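Local coordinates for thiol-activated cytolysin (Desulfobulbus propionicus, PDB 6NAL), which probably forms large beta-barrel pores in target membranes, as a bacterial toxin of the cholesterol-dependent cytolysin family, at residues Met22-Thr27 with Ala57-Ala62; Ala66-Thr71 with Ala331-Tyr336; Ser149-Tyr154 with Met160-Cys165; Thr338-Leu341 with Ser346-Val349. All blocks are in the same frame, centred on the assembly; numbering follows the deposited sequence.

Contact 1 (Met22-Thr27 with Ala57-Ala62); sequences MVFNGT and ADFDIA
Phe24 lays one edge of its ring over a face of Phe59, a T-shaped (edge-to-face) aromatic pair that joins the loop before strand 37-41 to strand 44-59, which pairs with strand 349-372 in a mixed sheet. The evidence is geometric: the ring centroids are 4.8 Å apart and the planes meet at 63°, too steep for an offset stack. Two neighbouring ring carbons of Phe24 do the touching. Phe24 CD1 comes to 3.6 Å from Phe59 CD2, while CE1 reaches further across the ring. In both residues CG swings away from the backbone N, with chi1 at -173°, and this carries the two rings toward each other between backbones whose nearest CA atoms, those of Phe24 and Phe59, are 7.8 Å apart. No hydrogen bond crosses between 22-27 and 57-62, and the contact rests entirely on this buried apolar pair. Helix 156-163 packs against both rings: Met160 touches each of them, Asn157 adds to Phe24 and Leu161 to Phe59. Leu84 of helix 81-84 also meets Phe59. The pair fills the junction between loop, strand and helix, with Phe24 CE1 standing 3.7 Å above the plane of the Phe59 ring, over its centre.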
loop_
_atom_site.group_PDB
_atom_site.type_symbol
_atom_site.label_atom_id
_atom_site.label_comp_id
_atom_site.label_asym_id
_atom_site.label_seq_id
_atom_site.Cartn_x
_atom_site.Cartn_y
_atom_site.Cartn_z
HETATM N N MSE A 22 -6.932 -7.030 37.664
HETATM C CA MSE A 22 -7.433 -5.905 36.867
HETATM C C MSE A 22 -6.982 -6.141 35.401
HETATM O O MSE A 22 -5.892 -6.672 35.133
HETATM C CB MSE A 22 -6.943 -4.570 37.390
HETATM C CG MSE A 22 -7.251 -4.285 38.855
HETATM SE SE MSE A 22 -6.482 -2.492 39.253
HETATM C CE MSE A 22 -4.787 -2.721 39.716
ATOM N N VAL A 23 -7.855 -5.787 34.459
ATOM C CA VAL A 23 -7.603 -5.984 33.029
ATOM C C VAL A 23 -8.079 -4.760 32.261
ATOM O O VAL A 23 -9.224 -4.324 32.424
ATOM C CB VAL A 23 -8.320 -7.232 32.483
ATOM C CG1 VAL A 23 -9.781 -7.091 32.730
ATOM C CG2 VAL A 23 -8.061 -7.392 30.956
ATOM N N PHE A 24 -7.205 -4.202 31.418
ATOM C CA PHE A 24 -7.623 -3.127 30.531
ATOM C C PHE A 24 -8.687 -3.683 29.601
ATOM O O PHE A 24 -8.566 -4.814 29.108
ATOM C CB PHE A 24 -6.434 -2.578 29.719
ATOM C CG PHE A 24 -6.774 -1.377 28.920
ATOM C CD1 PHE A 24 -6.787 -0.113 29.493
ATOM C CD2 PHE A 24 -7.116 -1.508 27.568
ATOM C CE1 PHE A 24 -7.125 1.021 28.721
ATOM C CE2 PHE A 24 -7.457 -0.379 26.793
ATOM C CZ PHE A 24 -7.462 0.874 27.357
ATOM N N ASN A 25 -9.721 -2.895 29.334
ATOM C CA ASN A 25 -10.643 -3.295 28.288
ATOM C C ASN A 25 -10.715 -2.269 27.171
ATOM O O ASN A 25 -11.159 -1.131 27.382
ATOM C CB ASN A 25 -12.042 -3.542 28.796
ATOM C CG ASN A 25 -12.962 -3.962 27.669
ATOM O OD1 ASN A 25 -12.695 -4.936 26.907
ATOM N ND2 ASN A 25 -14.024 -3.178 27.498
ATOM N N GLY A 26 -10.306 -2.691 25.975
ATOM C CA GLY A 26 -10.285 -1.812 24.840
ATOM C C GLY A 26 -11.493 -2.043 23.970
ATOM O O GLY A 26 -12.303 -2.930 24.201
ATOM N N THR A 27 -11.614 -1.170 22.984
ATOM C CA THR A 27 -12.578 -1.344 21.924
ATOM C C THR A 27 -12.366 -2.662 21.196
ATOM O O THR A 27 -11.242 -3.093 20.925
ATOM C CB THR A 27 -12.440 -0.180 20.952
ATOM O OG1 THR A 27 -12.368 1.032 21.711
ATOM C CG2 THR A 27 -13.588 -0.109 19.967
ATOM N N ALA A 57 0.128 -1.825 24.380
ATOM C CA ALA A 57 1.135 -1.091 25.139
ATOM C C ALA A 57 0.889 -1.177 26.644
ATOM O O ALA A 57 -0.226 -1.435 27.100
ATOM C CB ALA A 57 1.171 0.380 24.720
ATOM N N ASP A 58 1.946 -0.953 27.409
ATOM C CA ASP A 58 1.797 -0.809 28.861
ATOM C C ASP A 58 0.897 0.373 29.194
ATOM O O ASP A 58 1.106 1.477 28.702
ATOM C CB ASP A 58 3.166 -0.622 29.489
ATOM C CG ASP A 58 4.010 -1.869 29.409
ATOM O OD1 ASP A 58 3.449 -3.003 29.239
ATOM O OD2 ASP A 58 5.248 -1.699 29.505
ATOM N N PHE A 59 -0.134 0.140 30.007
ATOM C CA PHE A 59 -1.094 1.189 30.344
ATOM C C PHE A 59 -0.555 1.983 31.528
ATOM O O PHE A 59 -0.374 1.436 32.635
ATOM C CB PHE A 59 -2.466 0.598 30.660
ATOM C CG PHE A 59 -3.559 1.622 30.859
ATOM C CD1 PHE A 59 -3.650 2.754 30.058
ATOM C CD2 PHE A 59 -4.515 1.437 31.856
ATOM C CE1 PHE A 59 -4.679 3.703 30.252
ATOM C CE2 PHE A 59 -5.546 2.362 32.057
ATOM C CZ PHE A 59 -5.634 3.494 31.249
ATOM N N ASP A 60 -0.313 3.266 31.282
ATOM C CA ASP A 60 0.071 4.234 32.312
ATOM C C ASP A 60 -1.158 4.771 33.042
ATOM O O ASP A 60 -2.131 5.211 32.409
ATOM C CB ASP A 60 0.804 5.422 31.683
ATOM C CG ASP A 60 2.271 5.444 31.995
ATOM O OD1 ASP A 60 2.714 4.588 32.796
ATOM O OD2 ASP A 60 2.979 6.327 31.431
ATOM N N ILE A 61 -1.120 4.754 34.370
ATOM C CA ILE A 61 -2.284 5.133 35.168
ATOM C C ILE A 61 -2.128 6.592 35.573
ATOM O O ILE A 61 -1.234 6.927 36.351
ATOM C CB ILE A 61 -2.447 4.247 36.403
ATOM C CG1 ILE A 61 -2.267 2.762 36.086
ATOM C CG2 ILE A 61 -3.769 4.537 37.039
ATOM C CD1 ILE A 61 -3.298 2.197 35.235
ATOM N N ALA A 62 -2.976 7.463 35.031
ATOM C CA ALA A 62 -3.019 8.856 35.441
ATOM C C ALA A 62 -3.625 9.007 36.831
ATOM O O ALA A 62 -4.506 8.252 37.245
ATOM C CB ALA A 62 -3.840 9.693 34.468
#

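Contact 2 (Ala66-Thr71 with Ala331-Tyr336)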
loop_
_atom_site.group_PDB
_atom_site.type_symbol
_atom_site.label_atom_id
_atom_site.label_comp_id
_atom_site.label_asym_id
_atom_site.label_seq_id
_atom_site.Cartn_x
_atom_site.Cartn_y
_atom_site.Cartn_z
ATOM N N ALA A 66 -10.057 14.075 40.445
ATOM C CA ALA A 66 -11.012 14.021 41.542
ATOM C C ALA A 66 -10.610 13.018 42.594
ATOM O O ALA A 66 -11.295 12.905 43.609
ATOM C CB ALA A 66 -12.420 13.679 41.030
ATOM N N TYR A 67 -9.513 12.296 42.377
ATOM C CA TYR A 67 -9.017 11.348 43.363
ATOM C C TYR A 67 -7.548 11.568 43.706
ATOM O O TYR A 67 -6.847 10.599 44.012
ATOM C CB TYR A 67 -9.210 9.920 42.869
ATOM C CG TYR A 67 -10.643 9.529 42.647
ATOM C CD1 TYR A 67 -11.343 9.957 41.522
ATOM C CD2 TYR A 67 -11.298 8.703 43.548
ATOM C CE1 TYR A 67 -12.659 9.585 41.319
ATOM C CE2 TYR A 67 -12.608 8.320 43.337
ATOM C CZ TYR A 67 -13.269 8.775 42.225
ATOM O OH TYR A 67 -14.548 8.413 42.043
ATOM N N GLU A 68 -7.067 12.820 43.648
ATOM C CA GLU A 68 -5.709 13.127 44.098
ATOM C C GLU A 68 -5.519 12.760 45.570
ATOM O O GLU A 68 -4.457 12.265 45.960
ATOM C CB GLU A 68 -5.369 14.617 43.921
ATOM C CG GLU A 68 -5.652 15.249 42.546
ATOM C CD GLU A 68 -4.813 16.536 42.281
ATOM O OE1 GLU A 68 -4.234 17.123 43.257
ATOM O OE2 GLU A 68 -4.745 16.942 41.083
ATOM N N ASP A 69 -6.537 12.990 46.402
ATOM C CA ASP A 69 -6.440 12.707 47.841
ATOM C C ASP A 69 -6.534 11.227 48.177
ATOM O O ASP A 69 -6.413 10.883 49.345
ATOM C CB ASP A 69 -7.519 13.458 48.593
ATOM C CG ASP A 69 -8.937 12.926 48.283
ATOM O OD1 ASP A 69 -9.136 12.143 47.300
ATOM O OD2 ASP A 69 -9.856 13.312 49.037
ATOM N N VAL A 70 -6.633 10.348 47.181
ATOM C CA VAL A 70 -6.684 8.901 47.374
ATOM C C VAL A 70 -5.544 8.170 46.677
ATOM O O VAL A 70 -5.385 6.951 46.870
ATOM C CB VAL A 70 -8.050 8.368 46.897
ATOM C CG1 VAL A 70 -8.016 6.927 46.561
ATOM C CG2 VAL A 70 -9.077 8.681 47.975
ATOM N N THR A 71 -4.700 8.880 45.938
ATOM C CA THR A 71 -3.669 8.212 45.171
ATOM C C THR A 71 -2.320 8.816 45.456
ATOM O O THR A 71 -1.490 8.994 44.555
ATOM C CB THR A 71 -3.921 8.302 43.673
ATOM O OG1 THR A 71 -4.051 9.676 43.319
ATOM C CG2 THR A 71 -5.142 7.621 43.273
ATOM N N ALA A 331 3.433 21.719 41.118
ATOM C CA ALA A 331 3.409 20.751 40.052
ATOM C C ALA A 331 2.147 19.892 40.149
ATOM O O ALA A 331 1.554 19.734 41.219
ATOM C CB ALA A 331 4.642 19.869 40.086
ATOM N N ALA A 332 1.735 19.339 39.011
ATOM C CA ALA A 332 0.536 18.504 39.063
ATOM C C ALA A 332 0.918 17.040 39.185
ATOM O O ALA A 332 1.981 16.633 38.695
ATOM C CB ALA A 332 -0.313 18.704 37.821
ATOM N N PRO A 333 0.130 16.228 39.895
ATOM C CA PRO A 333 0.357 14.787 39.831
ATOM C C PRO A 333 -0.011 14.296 38.444
ATOM O O PRO A 333 -0.991 14.748 37.851
ATOM C CB PRO A 333 -0.579 14.213 40.909
ATOM C CG PRO A 333 -1.570 15.286 41.210
ATOM C CD PRO A 333 -0.834 16.588 40.959
ATOM N N LEU A 334 0.792 13.378 37.929
ATOM C CA LEU A 334 0.653 12.931 36.549
ATOM C C LEU A 334 0.343 11.454 36.519
ATOM O O LEU A 334 -0.737 11.067 36.086
ATOM C CB LEU A 334 1.916 13.202 35.738
ATOM C CG LEU A 334 2.232 14.670 35.566
ATOM C CD1 LEU A 334 3.447 14.926 34.713
ATOM C CD2 LEU A 334 1.009 15.407 34.993
ATOM N N ASN A 335 1.249 10.628 37.010
ATOM C CA ASN A 335 1.025 9.195 36.987
ATOM C C ASN A 335 1.391 8.611 38.342
ATOM O O ASN A 335 2.194 9.181 39.081
ATOM C CB ASN A 335 1.827 8.550 35.861
ATOM C CG ASN A 335 1.407 9.055 34.471
ATOM O OD1 ASN A 335 1.983 10.019 33.940
ATOM N ND2 ASN A 335 0.417 8.411 33.886
ATOM N N TYR A 336 0.769 7.489 38.672
ATOM C CA TYR A 336 1.073 6.779 39.900
ATOM C C TYR A 336 1.185 5.305 39.540
ATOM O O TYR A 336 0.654 4.836 38.528
ATOM C CB TYR A 336 0.051 7.096 41.062
ATOM C CG TYR A 336 -1.322 6.502 40.953
ATOM C CD1 TYR A 336 -2.243 7.019 40.074
ATOM C CD2 TYR A 336 -1.699 5.418 41.735
ATOM C CE1 TYR A 336 -3.498 6.438 39.908
ATOM C CE2 TYR A 336 -2.974 4.858 41.615
ATOM C CZ TYR A 336 -3.861 5.378 40.702
ATOM O OH TYR A 336 -5.106 4.826 40.573
#
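The Tyr336 ring receives the methyl of Thr71 on one face, and the carboxylate of Glu68 meets the pyrrolidine ring of Pro333 three residues earlier on the same strand. Over Tyr336, Thr71 CG2 stands 3.9 Å from the ring centroid and 21° off the ring normal, a CH-pi contact. The methyl is displaced toward the phenol end: its closest ring atom is Tyr336 CZ at 3.6 Å, while Thr71 CB stands nearer the middle, about equally far from the ring carbons. At the second site, Glu68 OE2 comes to 3.6 Å from Pro333 CG; Glu68 CD is just as near, so the carboxylate meets the proline as a group. The Glu68 chain runs extended beyond CG, bringing its end to Pro333.

The bond of the Thr71 hydroxyl fits the rotamer that turns CG2 to Tyr336. With chi1 at 56°, Thr71 OG1 sits between the backbone N and the carbonyl carbon and bonds to Tyr67 O at 3.0 Å, four residues back. Tyr67 O also accepts from Val70 N, and the two donors reach it from opposite faces of its carbonyl plane.

Strand 332-340 belongs to the large antiparallel sheet, pairing with strand 232-250; Leu77 of strand 76-78 and Ile61 also pack on Tyr336. Since no hydrogen bond joins 66-71 to 331-336, the turn is held to the sheet here by van der Waals and CH-pi contact, with the Glu68 carboxylate lying against apolar ring carbons of Pro333, the Thr71 hydroxyl and the Tyr67 carbonyl being spent on the turn itself.

Contact 3 (Ser149-Tyr154 with Met160-Cys165); sequences SSSLVY and MLKFGC
Phe163, Ser151 and Lys162 carry this contact, which folds the end of helix 156-163 back over strand 147-152, the strand that leads into it. Phe163 gives up the largest area: its ring spans residues Ser149 to Val153. Ser149 CB lies 4.0 Å from Phe163 CE2, and Val153 CG1 is equally far, 4.0 Å, from Phe163 CE1. Between them Ser151 N sits at the ring edge near its plane, 4.2 Å from Phe163 CZ.

Beside the ring a polar chain forms. Lys162, extended beyond CG, donates from NZ to Ser151 OG at 2.7 Å, and Ser151 OG donates in turn to Leu152 O at 2.6 Å, on a lone pair in the carbonyl plane. Ser151 chi1 of 176° places the hydroxyl beside its own carbonyl carbon, where both bonds can be made. Lys162 NZ also forms a salt bridge with Glu158 one helical turn back and a cation-pi contact with Tyr55.

In relatives of this toxin, helices inserted between strands of the central sheet unfurl into transmembrane hairpins; helix 156-163, lying between strands 147-152 and 187-202, is consistent with such a segment. The chemistry implies a mixed attachment: an apolar ring turned with its rim to the strand at Ser151, and an ammonium whose charge is probably offset by Glu158 and which may polarise the Ser151 hydroxyl that donates to Leu152 O.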
loop_
_atom_site.group_PDB
_atom_site.type_symbol
_atom_site.label_atom_id
_atom_site.label_comp_id
_atom_site.label_asym_id
_atom_site.label_seq_id
_atom_site.Cartn_x
_atom_site.Cartn_y
_atom_site.Cartn_z
ATOM N N SER A 149 4.732 12.938 22.421
ATOM C CA SER A 149 3.890 11.856 21.916
ATOM C C SER A 149 2.895 12.435 20.937
ATOM O O SER A 149 2.347 13.500 21.203
ATOM C CB SER A 149 3.066 11.132 22.992
ATOM O OG SER A 149 3.913 10.576 23.971
ATOM N N SER A 150 2.623 11.726 19.840
ATOM C CA SER A 150 1.625 12.187 18.885
ATOM C C SER A 150 0.981 11.002 18.190
ATOM O O SER A 150 1.604 9.962 18.024
ATOM C CB SER A 150 2.247 13.098 17.839
ATOM O OG SER A 150 3.137 12.367 17.003
ATOM N N SER A 151 -0.263 11.171 17.766
ATOM C CA SER A 151 -0.971 10.068 17.137
ATOM C C SER A 151 -2.355 10.559 16.761
ATOM O O SER A 151 -2.944 11.392 17.460
ATOM C CB SER A 151 -1.020 8.845 18.074
ATOM O OG SER A 151 -1.803 7.771 17.493
ATOM N N LEU A 152 -2.853 10.106 15.620
ATOM C CA LEU A 152 -4.289 10.080 15.388
ATOM C C LEU A 152 -4.952 9.280 16.493
ATOM O O LEU A 152 -4.326 8.403 17.084
ATOM C CB LEU A 152 -4.569 9.429 14.055
ATOM C CG LEU A 152 -4.270 10.179 12.762
ATOM C CD1 LEU A 152 -4.330 9.160 11.568
ATOM C CD2 LEU A 152 -5.207 11.333 12.636
ATOM N N VAL A 153 -6.207 9.597 16.802
ATOM C CA VAL A 153 -6.937 8.883 17.847
ATOM C C VAL A 153 -8.325 8.549 17.318
ATOM O O VAL A 153 -9.067 9.439 16.879
ATOM C CB VAL A 153 -7.022 9.653 19.194
ATOM C CG1 VAL A 153 -5.651 10.287 19.560
ATOM C CG2 VAL A 153 -8.009 10.747 19.192
ATOM N N TYR A 154 -8.662 7.262 17.356
ATOM C CA TYR A 154 -9.929 6.788 16.844
ATOM C C TYR A 154 -11.014 6.949 17.877
ATOM O O TYR A 154 -12.118 7.342 17.532
ATOM C CB TYR A 154 -9.817 5.319 16.442
ATOM C CG TYR A 154 -11.103 4.664 15.883
ATOM C CD1 TYR A 154 -11.679 5.062 14.653
ATOM C CD2 TYR A 154 -11.726 3.620 16.584
ATOM C CE1 TYR A 154 -12.849 4.452 14.176
ATOM C CE2 TYR A 154 -12.856 2.996 16.095
ATOM C CZ TYR A 154 -13.411 3.412 14.894
ATOM O OH TYR A 154 -14.552 2.792 14.426
HETATM N N MSE A 160 -6.560 6.750 25.800
HETATM C CA MSE A 160 -6.090 6.413 27.135
HETATM C C MSE A 160 -4.861 5.563 27.030
HETATM O O MSE A 160 -3.914 5.753 27.740
HETATM C CB MSE A 160 -7.146 5.695 27.939
HETATM C CG MSE A 160 -8.143 6.642 28.618
HETATM SE SE MSE A 160 -9.804 5.653 29.016
HETATM C CE MSE A 160 -9.061 4.202 30.042
ATOM N N LEU A 161 -4.849 4.633 26.087
ATOM C CA LEU A 161 -3.742 3.683 26.041
ATOM C C LEU A 161 -2.440 4.281 25.500
ATOM O O LEU A 161 -1.354 3.824 25.849
ATOM C CB LEU A 161 -4.148 2.495 25.184
ATOM C CG LEU A 161 -3.218 1.314 25.285
ATOM C CD1 LEU A 161 -3.074 0.847 26.734
ATOM C CD2 LEU A 161 -3.754 0.165 24.393
ATOM N N LYS A 162 -2.518 5.228 24.585
ATOM C CA LYS A 162 -1.318 5.768 23.987
ATOM C C LYS A 162 -0.738 6.885 24.834
ATOM O O LYS A 162 0.477 6.997 24.942
ATOM C CB LYS A 162 -1.642 6.263 22.588
ATOM C CG LYS A 162 -1.758 5.127 21.589
ATOM C CD LYS A 162 -1.735 5.660 20.150
ATOM C CE LYS A 162 -1.446 4.568 19.124
ATOM N NZ LYS A 162 -1.547 5.146 17.767
ATOM N N PHE A 163 -1.591 7.638 25.514
ATOM C CA PHE A 163 -1.220 8.822 26.263
ATOM C C PHE A 163 -1.291 8.687 27.780
ATOM O O PHE A 163 -0.925 9.633 28.473
ATOM C CB PHE A 163 -2.140 9.964 25.826
ATOM C CG PHE A 163 -1.982 10.311 24.386
ATOM C CD1 PHE A 163 -2.767 9.703 23.420
ATOM C CD2 PHE A 163 -1.014 11.226 23.988
ATOM C CE1 PHE A 163 -2.607 10.008 22.082
ATOM C CE2 PHE A 163 -0.847 11.549 22.640
ATOM C CZ PHE A 163 -1.636 10.929 21.681
ATOM N N GLY A 164 -1.781 7.579 28.318
ATOM C CA GLY A 164 -1.788 7.398 29.769
ATOM C C GLY A 164 -2.408 8.533 30.558
ATOM O O GLY A 164 -1.937 8.856 31.658
ATOM N N CYS A 165 -3.481 9.119 30.051
ATOM C CA CYS A 165 -4.026 10.311 30.677
ATOM C C CYS A 165 -5.388 10.029 31.308
ATOM O O CYS A 165 -5.965 8.940 31.173
ATOM C CB CYS A 165 -4.128 11.439 29.645
ATOM S SG CYS A 165 -5.291 11.053 28.312
#

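Contact 4 (Thr338-Leu341 with Ser346-Val349); sequences TVFL and SAGV
A single beta bridge ties together the two ends of the connection between strands 332-340 and 349-372, where the chain reverses and residues 346-349 return beside 338-341. The bridge pairs Val339 with Ser346 at a CA to CA distance of 4.3 Å. Its one backbone hydrogen bond runs from Ala347 N to Thr338 O, 3.1 Å long and nearly straight at 164°.

Ala347 is the centre of the side-chain packing. Its methyl fits between two residues of the same strand face: Ala347 CB is 3.4 Å from Thr338 OG1 and 3.7 Å from Phe340 CE2. Relative to the Phe340 ring the methyl is off-centre, 29° from the normal, so the CH-pi contact falls toward one side of the ring. Phe340 chi1 of -73° sets CG beside the backbone N, and the ring swings back to the returning chain, placing Phe340 CE2 3.7 Å from Ser346 O, which lies at the ring edge near its plane. On the other side of the strand, Val339 CG2 touches Ser346 N at 3.7 Å.

Several elements surround this bridge. Strand 232-250 runs alongside, with Val339 bonded through its backbone to Phe234, and with Leu233 packing on both Phe340 and Ala347. The Phe340 ring also meets Tyr16, Pro18 and Val21 of the loop after helix 2-12, while Val349 hydrogen-bonds through its backbone to Phe59 of strand 44-59.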
loop_
_atom_site.group_PDB
_atom_site.type_symbol
_atom_site.label_atom_id
_atom_site.label_comp_id
_atom_site.label_asym_id
_atom_site.label_seq_id
_atom_site.Cartn_x
_atom_site.Cartn_y
_atom_site.Cartn_z
ATOM N N THR A 338 1.204 1.378 41.324
ATOM C CA THR A 338 0.718 0.555 42.416
ATOM C C THR A 338 1.466 -0.762 42.404
ATOM O O THR A 338 1.813 -1.292 41.347
ATOM C CB THR A 338 -0.790 0.217 42.324
ATOM O OG1 THR A 338 -1.155 -0.199 40.993
ATOM C CG2 THR A 338 -1.587 1.401 42.701
ATOM N N VAL A 339 1.627 -1.312 43.583
ATOM C CA VAL A 339 2.137 -2.646 43.821
ATOM C C VAL A 339 1.104 -3.376 44.703
ATOM O O VAL A 339 0.324 -2.742 45.423
ATOM C CB VAL A 339 3.547 -2.458 44.424
ATOM C CG1 VAL A 339 3.491 -2.239 45.946
ATOM C CG2 VAL A 339 4.488 -3.550 43.978
ATOM N N PHE A 340 1.006 -4.702 44.552
ATOM C CA PHE A 340 0.134 -5.491 45.416
ATOM C C PHE A 340 0.710 -5.520 46.834
ATOM O O PHE A 340 1.922 -5.664 47.030
ATOM C CB PHE A 340 -0.045 -6.912 44.874
ATOM C CG PHE A 340 -0.923 -6.972 43.656
ATOM C CD1 PHE A 340 -2.311 -6.901 43.776
ATOM C CD2 PHE A 340 -0.361 -7.095 42.398
ATOM C CE1 PHE A 340 -3.141 -6.942 42.641
ATOM C CE2 PHE A 340 -1.162 -7.131 41.254
ATOM C CZ PHE A 340 -2.555 -7.046 41.360
ATOM N N LEU A 341 -0.160 -5.366 47.841
ATOM C CA LEU A 341 0.365 -5.221 49.196
ATOM C C LEU A 341 0.898 -6.541 49.724
ATOM O O LEU A 341 1.928 -6.565 50.405
ATOM C CB LEU A 341 -0.710 -4.660 50.118
ATOM C CG LEU A 341 -0.336 -4.550 51.599
ATOM C CD1 LEU A 341 0.905 -3.686 51.838
ATOM C CD2 LEU A 341 -1.538 -4.032 52.384
ATOM N N SER A 346 4.235 -5.738 41.059
ATOM C CA SER A 346 3.635 -4.629 40.326
ATOM C C SER A 346 2.226 -4.971 39.904
ATOM O O SER A 346 1.932 -6.116 39.573
ATOM C CB SER A 346 4.417 -4.320 39.051
ATOM O OG SER A 346 5.777 -4.534 39.290
ATOM N N ALA A 347 1.373 -3.943 39.865
ATOM C CA ALA A 347 0.030 -4.038 39.297
ATOM C C ALA A 347 -0.091 -3.262 37.988
ATOM O O ALA A 347 -1.211 -2.962 37.547
ATOM C CB ALA A 347 -1.038 -3.545 40.281
ATOM N N GLY A 348 1.037 -2.876 37.392
ATOM C CA GLY A 348 0.996 -2.334 36.045
ATOM C C GLY A 348 0.344 -3.341 35.122
ATOM O O GLY A 348 0.597 -4.542 35.215
ATOM N N VAL A 349 -0.540 -2.858 34.259
ATOM C CA VAL A 349 -1.154 -3.740 33.281
ATOM C C VAL A 349 -0.739 -3.365 31.862
ATOM O O VAL A 349 -0.260 -2.258 31.592
ATOM C CB VAL A 349 -2.689 -3.761 33.390
ATOM C CG1 VAL A 349 -3.088 -4.507 34.654
ATOM C CG2 VAL A 349 -3.263 -2.385 33.404
#

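Contact 1 is the hub of the four. Its residue Phe59 touches helix 156-163 of contact 3, with centres about 12 Å apart, and bonds to contact 4 through Phe59 N and Val349 O at 2.9 Å. Toward contact 2, whose centre is about 17 Å away, Ile61 O approaches Tyr336 N at 3.1 Å, a probable hydrogen bond. Contacts 2 and 4 both use strand 332-340, at successive positions. Contact 3 reaches contact 2 through Asn335 ND2 and Gly164 O, 3.3 Å apart, a probable hydrogen bond, but its nearest atoms stay about 6 Å from contact 4. A bound imidazole, probably from the crystallisation liquor, lies about 4 Å from the Leu152 side chain in contact 3.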